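Local coordinates for sulfur oxidation protein soxB (Thermus thermophilus, PDB 2WDD) that hydrolyses the sulfur-sulfur bond of cysteine S-thiosulfonate groups in the Sox sulfur oxidation pathway, with a two-manganese centre, at residues N188-L193 with G233-L238; M160-E165 with G216-Y221. All blocks are in the same frame, centred on the assembly; numbering follows the deposited sequence.

Contact 1. Residues N188-L193 with G233-L238. With TBU (tertiary-butyl alcohol), chain E.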
loop_
_atom_site.group_PDB
_atom_site.type_symbol
_atom_site.label_atom_id
_atom_site.label_comp_id
_atom_site.label_asym_id
_atom_site.label_seq_id
_atom_site.Cartn_x
_atom_site.Cartn_y
_atom_site.Cartn_z
ATOM N N ASN A 188 7.455 18.500 2.718
ATOM C CA ASN A 188 8.718 18.021 2.182
ATOM C C ASN A 188 9.034 18.085 0.693
ATOM O O ASN A 188 10.173 17.818 0.310
ATOM C CB ASN A 188 9.045 16.622 2.727
ATOM C CG ASN A 188 8.009 15.576 2.339
ATOM O OD1 ASN A 188 6.797 15.821 2.365
ATOM N ND2 ASN A 188 8.491 14.392 1.965
ATOM N N ILE A 189 8.046 18.390 -0.137
ATOM C CA ILE A 189 8.280 18.462 -1.576
ATOM C C ILE A 189 8.782 19.874 -1.860
ATOM O O ILE A 189 8.039 20.842 -1.716
ATOM C CB ILE A 189 7.017 18.119 -2.375
ATOM C CG1 ILE A 189 6.568 16.686 -2.046
ATOM C CG2 ILE A 189 7.278 18.232 -3.891
ATOM C CD1 ILE A 189 5.221 16.308 -2.612
ATOM N N VAL A 190 10.056 19.980 -2.226
ATOM C CA VAL A 190 10.675 21.280 -2.463
ATOM C C VAL A 190 11.417 21.268 -3.786
ATOM O O VAL A 190 11.719 20.210 -4.337
ATOM C CB VAL A 190 11.637 21.656 -1.303
ATOM C CG1 VAL A 190 10.912 21.584 0.051
ATOM C CG2 VAL A 190 12.884 20.753 -1.304
ATOM N N ASP A 191 11.744 22.452 -4.282
ATOM C CA ASP A 191 12.510 22.533 -5.514
ATOM C C ASP A 191 13.929 22.082 -5.192
ATOM O O ASP A 191 14.467 22.421 -4.135
ATOM C CB ASP A 191 12.549 23.977 -6.005
ATOM C CG ASP A 191 13.440 24.134 -7.196
ATOM O OD1 ASP A 191 13.047 23.650 -8.273
ATOM O OD2 ASP A 191 14.581 24.607 -7.014
ATOM N N ASP A 192 14.532 21.290 -6.076
ATOM C CA ASP A 192 15.851 20.734 -5.802
ATOM C C ASP A 192 17.059 21.662 -5.922
ATOM O O ASP A 192 18.181 21.291 -5.564
ATOM C CB ASP A 192 16.064 19.402 -6.535
ATOM C CG ASP A 192 16.329 19.575 -8.025
ATOM O OD1 ASP A 192 16.223 20.707 -8.546
ATOM O OD2 ASP A 192 16.637 18.557 -8.681
ATOM N N LEU A 193 16.822 22.884 -6.382
ATOM C CA LEU A 193 17.894 23.860 -6.541
ATOM C C LEU A 193 17.816 24.983 -5.511
ATOM O O LEU A 193 18.834 25.386 -4.951
ATOM C CB LEU A 193 17.864 24.439 -7.954
ATOM C CG LEU A 193 18.855 25.552 -8.303
ATOM C CD1 LEU A 193 20.275 25.040 -8.148
ATOM C CD2 LEU A 193 18.615 26.025 -9.730
ATOM N N GLY A 233 13.683 17.774 -10.791
ATOM C CA GLY A 233 13.512 19.142 -10.329
ATOM C C GLY A 233 12.954 19.207 -8.924
ATOM O O GLY A 233 12.937 20.269 -8.298
ATOM N N LEU A 234 12.505 18.061 -8.422
ATOM C CA LEU A 234 11.945 17.994 -7.078
ATOM C C LEU A 234 12.790 17.197 -6.099
ATOM O O LEU A 234 13.431 16.209 -6.474
ATOM C CB LEU A 234 10.570 17.337 -7.131
ATOM C CG LEU A 234 9.542 18.011 -8.033
ATOM C CD1 LEU A 234 8.237 17.219 -8.073
ATOM C CD2 LEU A 234 9.308 19.424 -7.547
ATOM N N SER A 235 12.722 17.593 -4.829
ATOM C CA SER A 235 13.334 16.849 -3.736
ATOM C C SER A 235 12.183 16.517 -2.780
ATOM O O SER A 235 11.309 17.348 -2.557
ATOM C CB SER A 235 14.361 17.686 -2.992
ATOM O OG SER A 235 14.820 16.977 -1.850
ATOM N N PHE A 236 12.185 15.303 -2.233
ATOM C CA PHE A 236 11.146 14.843 -1.308
ATOM C C PHE A 236 11.799 14.500 0.037
ATOM O O PHE A 236 11.167 13.910 0.922
ATOM C CB PHE A 236 10.537 13.536 -1.850
ATOM C CG PHE A 236 9.558 13.727 -2.967
ATOM C CD1 PHE A 236 8.208 13.496 -2.760
ATOM C CD2 PHE A 236 9.985 14.067 -4.244
ATOM C CE1 PHE A 236 7.298 13.652 -3.779
ATOM C CE2 PHE A 236 9.062 14.240 -5.267
ATOM C CZ PHE A 236 7.717 14.049 -5.025
ATOM N N ALA A 237 13.096 14.763 0.151
ATOM C CA ALA A 237 13.854 14.353 1.331
ATOM C C ALA A 237 13.191 14.582 2.684
ATOM O O ALA A 237 12.589 15.627 2.925
ATOM C CB ALA A 237 15.247 14.976 1.320
ATOM N N LEU A 238 13.319 13.591 3.561
ATOM C CA LEU A 238 12.831 13.708 4.925
ATOM C C LEU A 238 13.699 14.804 5.552
ATOM O O LEU A 238 14.931 14.731 5.508
ATOM C CB LEU A 238 13.039 12.384 5.670
ATOM C CG LEU A 238 12.805 12.385 7.182
ATOM C CD1 LEU A 238 11.321 12.475 7.489
ATOM C CD2 LEU A 238 13.410 11.143 7.814
HETATM O O TBU E . 14.359 13.501 -2.890
HETATM C C TBU E . 15.762 13.466 -2.537
HETATM C C1 TBU E . 16.364 14.840 -2.658
HETATM C C2 TBU E . 16.053 13.005 -1.101
HETATM C C3 TBU E . 16.479 12.538 -3.505
HETATM O O HOH W 1 12.475 18.050 1.738
HETATM O O HOH W 2 15.798 16.031 -9.203
#

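Contact 2. Residues M160-E165 with G216-Y221. With MN (manganese (II) ion), chain H.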
loop_
_atom_site.group_PDB
_atom_site.type_symbol
_atom_site.label_atom_id
_atom_site.label_comp_id
_atom_site.label_asym_id
_atom_site.label_seq_id
_atom_site.Cartn_x
_atom_site.Cartn_y
_atom_site.Cartn_z
ATOM N N MET A 160 -5.056 15.617 0.921
ATOM C CA MET A 160 -4.372 14.393 0.541
ATOM C C MET A 160 -2.879 14.672 0.531
ATOM O O MET A 160 -2.439 15.839 0.479
ATOM C CB MET A 160 -4.821 13.856 -0.819
ATOM C CG MET A 160 -4.050 14.413 -2.007
ATOM S SD MET A 160 -4.592 13.651 -3.607
ATOM C CE MET A 160 -3.631 12.106 -3.597
ATOM N N VAL A 161 -2.103 13.597 0.653
ATOM C CA VAL A 161 -0.660 13.637 0.510
ATOM C C VAL A 161 -0.319 12.668 -0.632
ATOM O O VAL A 161 -1.230 12.183 -1.322
ATOM C CB VAL A 161 0.107 13.377 1.812
ATOM C CG1 VAL A 161 -0.199 14.493 2.821
ATOM C CG2 VAL A 161 -0.217 12.008 2.400
ATOM N N SER A 162 0.964 12.390 -0.847
ATOM C CA SER A 162 1.299 11.601 -2.026
ATOM C C SER A 162 2.487 10.658 -1.964
ATOM O O SER A 162 3.346 10.749 -1.100
ATOM C CB SER A 162 1.565 12.580 -3.172
ATOM O OG SER A 162 2.819 13.227 -2.974
ATOM N N HIS A 163 2.519 9.778 -2.963
ATOM C CA HIS A 163 3.620 8.870 -3.215
ATOM C C HIS A 163 3.549 8.402 -4.673
ATOM O O HIS A 163 4.169 9.025 -5.554
ATOM C CB HIS A 163 3.677 7.693 -2.246
ATOM C CG HIS A 163 4.659 6.634 -2.655
ATOM N ND1 HIS A 163 4.634 5.358 -2.137
ATOM C CD2 HIS A 163 5.659 6.649 -3.571
ATOM C CE1 HIS A 163 5.584 4.633 -2.704
ATOM N NE2 HIS A 163 6.217 5.391 -3.585
ATOM N N TRP A 164 2.758 7.359 -4.948
ATOM C CA TRP A 164 2.665 6.829 -6.318
ATOM C C TRP A 164 2.065 7.795 -7.322
ATOM O O TRP A 164 2.209 7.606 -8.524
ATOM C CB TRP A 164 1.926 5.485 -6.363
ATOM C CG TRP A 164 2.809 4.325 -5.998
ATOM C CD1 TRP A 164 3.086 3.861 -4.740
ATOM C CD2 TRP A 164 3.471 3.446 -6.904
ATOM N NE1 TRP A 164 3.925 2.771 -4.808
ATOM C CE2 TRP A 164 4.173 2.496 -6.133
ATOM C CE3 TRP A 164 3.572 3.396 -8.300
ATOM C CZ2 TRP A 164 4.979 1.514 -6.712
ATOM C CZ3 TRP A 164 4.365 2.407 -8.868
ATOM C CH2 TRP A 164 5.056 1.487 -8.075
ATOM N N GLU A 165 1.402 8.835 -6.828
ATOM C CA GLU A 165 0.831 9.863 -7.688
ATOM C C GLU A 165 1.892 10.360 -8.667
ATOM O O GLU A 165 1.607 10.625 -9.845
ATOM C CB GLU A 165 0.426 11.050 -6.808
ATOM C CG GLU A 165 -0.952 10.920 -6.161
ATOM C CD GLU A 165 -1.066 9.822 -5.103
ATOM O OE1 GLU A 165 -0.064 9.527 -4.410
ATOM O OE2 GLU A 165 -2.204 9.328 -4.930
ATOM N N GLY A 216 0.981 17.819 6.274
ATOM C CA GLY A 216 1.160 16.721 5.341
ATOM C C GLY A 216 2.607 16.330 5.097
ATOM O O GLY A 216 3.509 17.168 5.065
ATOM N N ALA A 217 2.824 15.038 4.890
ATOM C CA ALA A 217 4.149 14.525 4.545
ATOM C C ALA A 217 4.015 13.494 3.435
ATOM O O ALA A 217 3.263 12.532 3.567
ATOM C CB ALA A 217 4.842 13.910 5.746
ATOM N N SER A 218 4.690 13.743 2.316
ATOM C CA SER A 218 4.701 12.788 1.210
ATOM C C SER A 218 5.882 11.821 1.366
ATOM O O SER A 218 6.821 12.069 2.122
ATOM C CB SER A 218 4.776 13.516 -0.130
ATOM O OG SER A 218 3.513 14.057 -0.459
ATOM N N TYR A 219 5.837 10.708 0.642
ATOM C CA TYR A 219 6.879 9.687 0.756
ATOM C C TYR A 219 8.250 10.279 0.458
ATOM O O TYR A 219 8.451 10.869 -0.600
ATOM C CB TYR A 219 6.586 8.560 -0.229
ATOM C CG TYR A 219 7.471 7.346 -0.068
ATOM C CD1 TYR A 219 7.599 6.704 1.157
ATOM C CD2 TYR A 219 8.122 6.800 -1.165
ATOM C CE1 TYR A 219 8.396 5.580 1.302
ATOM C CE2 TYR A 219 8.915 5.664 -1.031
ATOM C CZ TYR A 219 9.035 5.055 0.191
ATOM O OH TYR A 219 9.817 3.917 0.311
ATOM N N PRO A 220 9.218 10.099 1.369
ATOM C CA PRO A 220 10.543 10.716 1.164
ATOM C C PRO A 220 11.455 10.027 0.157
ATOM O O PRO A 220 12.484 10.592 -0.237
ATOM C CB PRO A 220 11.183 10.662 2.556
ATOM C CG PRO A 220 10.440 9.591 3.289
ATOM C CD PRO A 220 9.042 9.605 2.751
ATOM N N TYR A 221 11.095 8.815 -0.254
ATOM C CA TYR A 221 11.965 8.044 -1.132
ATOM C C TYR A 221 11.481 7.890 -2.565
ATOM O O TYR A 221 11.852 6.943 -3.264
ATOM C CB TYR A 221 12.278 6.694 -0.490
ATOM C CG TYR A 221 12.756 6.834 0.937
ATOM C CD1 TYR A 221 13.944 7.497 1.229
ATOM C CD2 TYR A 221 12.003 6.348 1.996
ATOM C CE1 TYR A 221 14.380 7.642 2.539
ATOM C CE2 TYR A 221 12.442 6.473 3.307
ATOM C CZ TYR A 221 13.631 7.121 3.569
ATOM O OH TYR A 221 14.061 7.271 4.871
HETATM MN MN MN H . 3.232 4.337 -0.727
HETATM O O HOH W 3 2.485 2.400 -0.323
#

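Contact 1. Residues N188-L193 with G233-L238
Gly233 opens the contact through its carbonyl, whose O takes the backbone N of Asp192 at 2.9 Å from above the carbonyl plane. The carboxylate of Asp192 folds back over Gly233, because chi1 of 75° sets CG between its own backbone N and carbonyl carbon; a water then joins Asp192 OD2 to Gly233 N. A positive phi, at which a CB would press on the preceding carbonyl, accounts for glycine here. Leu234 forms a non-hydrogen-bonded antiparallel pair with Asp191, and its CD2 packs against Ile189 CG2 at 4.3 Å. Ser235 supplies the hydrogen-bonded pair with Val190: Val190 N reaches Ser235 O at 2.9 Å in the carbonyl plane, and Ser235 N returns to Val190 O at 2.8 Å. On the same face of this ribbon, Val190 CG2 lies 3.8 Å from Ser235 CB. Phe236 turns its ring alongside Ile189, with Ile189 CD1 3.6 Å from CE1 of the ring and CG2 over one ring face; Trp166 meets the same ring edge-to-face. The Phe236 N-H is directed at the tertiary-butyl alcohol oxygen, in an almost straight bond (179°), while Phe236 O receives Asn188 ND2 at 2.9 Å, the donor tilted 34° from the carbonyl plane. The same amide nitrogen also bonds Ser218 O. An alanine at Asn188 removes both donations and is likely to leave the Phe236 and Ser218 carbonyls each short of a partner. At Ala237, a water bridges its O to Asn188 O. The chemistry implies a two-stranded ribbon held mainly by backbone bonds, with Ile189, Leu234 and Phe236 packed together, an exposed Asp192 end bridged by one water, and a second water and the alcohol taking polar groups near Phe236 and Ala237.

Contact 2. Residues M160-E165 with G216-Y221
His163 and Tyr219 meet ring to ring beside a manganese ion: Tyr219 CD2 sits 3.3 Å above the imidazole plane, over its centre, with the two planes inclined at 35°. Trp164 CD1 covers the opposite imidazole face, nearer the rim, so the ring is bounded by aromatic carbon on both faces. Its ND1 binds the manganese at 2.2 Å; Asp132, His263, His286 and a water 2.1 Å from the metal complete the ligands. With Asp132 shared by both manganese ions, this histidine on a loop after a strand is consistent with the metallophosphatase-type domain of the 5'-nucleotidase family. The other nitrogen, His163 NE2, is hydrogen-bonded to His226, which together with the metal bond fixes the rotation of the ring. Both aromatic side chains leave the backbone with CG anti to N (chi1 170° for His163), and this shared setting lays them side by side, pointing the same way.

Behind the rings, Tyr219 N donates to Ser162 O at 3.0 Å, tying the two backbones just before the pair. His163 N is in turn held by Glu165 OE1, itself part of a carboxylate whose OE2 accepts from Thr133 N. One residue further back, Ser162 OG and Ser218 OG share a hydrogen bond of 2.7 Å. Each has a second partner, Trp166 NE1 for Ser162 and Ser186 OG for Ser218. Val161 CG1 then rests 3.6 Å from Gly216 CA, where a CB would collide with it.

In the fold, the loop after strand 159-160 runs almost parallel (4°) to the end of strand 210-217. This joins the ends of strands from two different mixed sheets, with Val161 reaching Leu261 of strand 257-262 and Phe184 of strand 183-184 lying against both serines.

Contact 2 is buried, its centre about 12 Å from that of the chain, and carries a metal ligand, whereas contact 1, about 23 Å from the chain centre to its own, is partly buried and reaches solvent at one end. Their elements differ: contact 1 is a small antiparallel ribbon of its own, held by paired backbone bonds, while contact 2 joins a loop and a strand end by one backbone bond, a hydroxyl pair and aromatic packing. The two touch, their centres about 12 Å apart: Ile189 CD1 lies 3.6 Å from Ser218 OG, and Phe236 CD1 packs 3.4 Å from Tyr219 O. Contact 1 thus forms an outer layer over the metal-side contact.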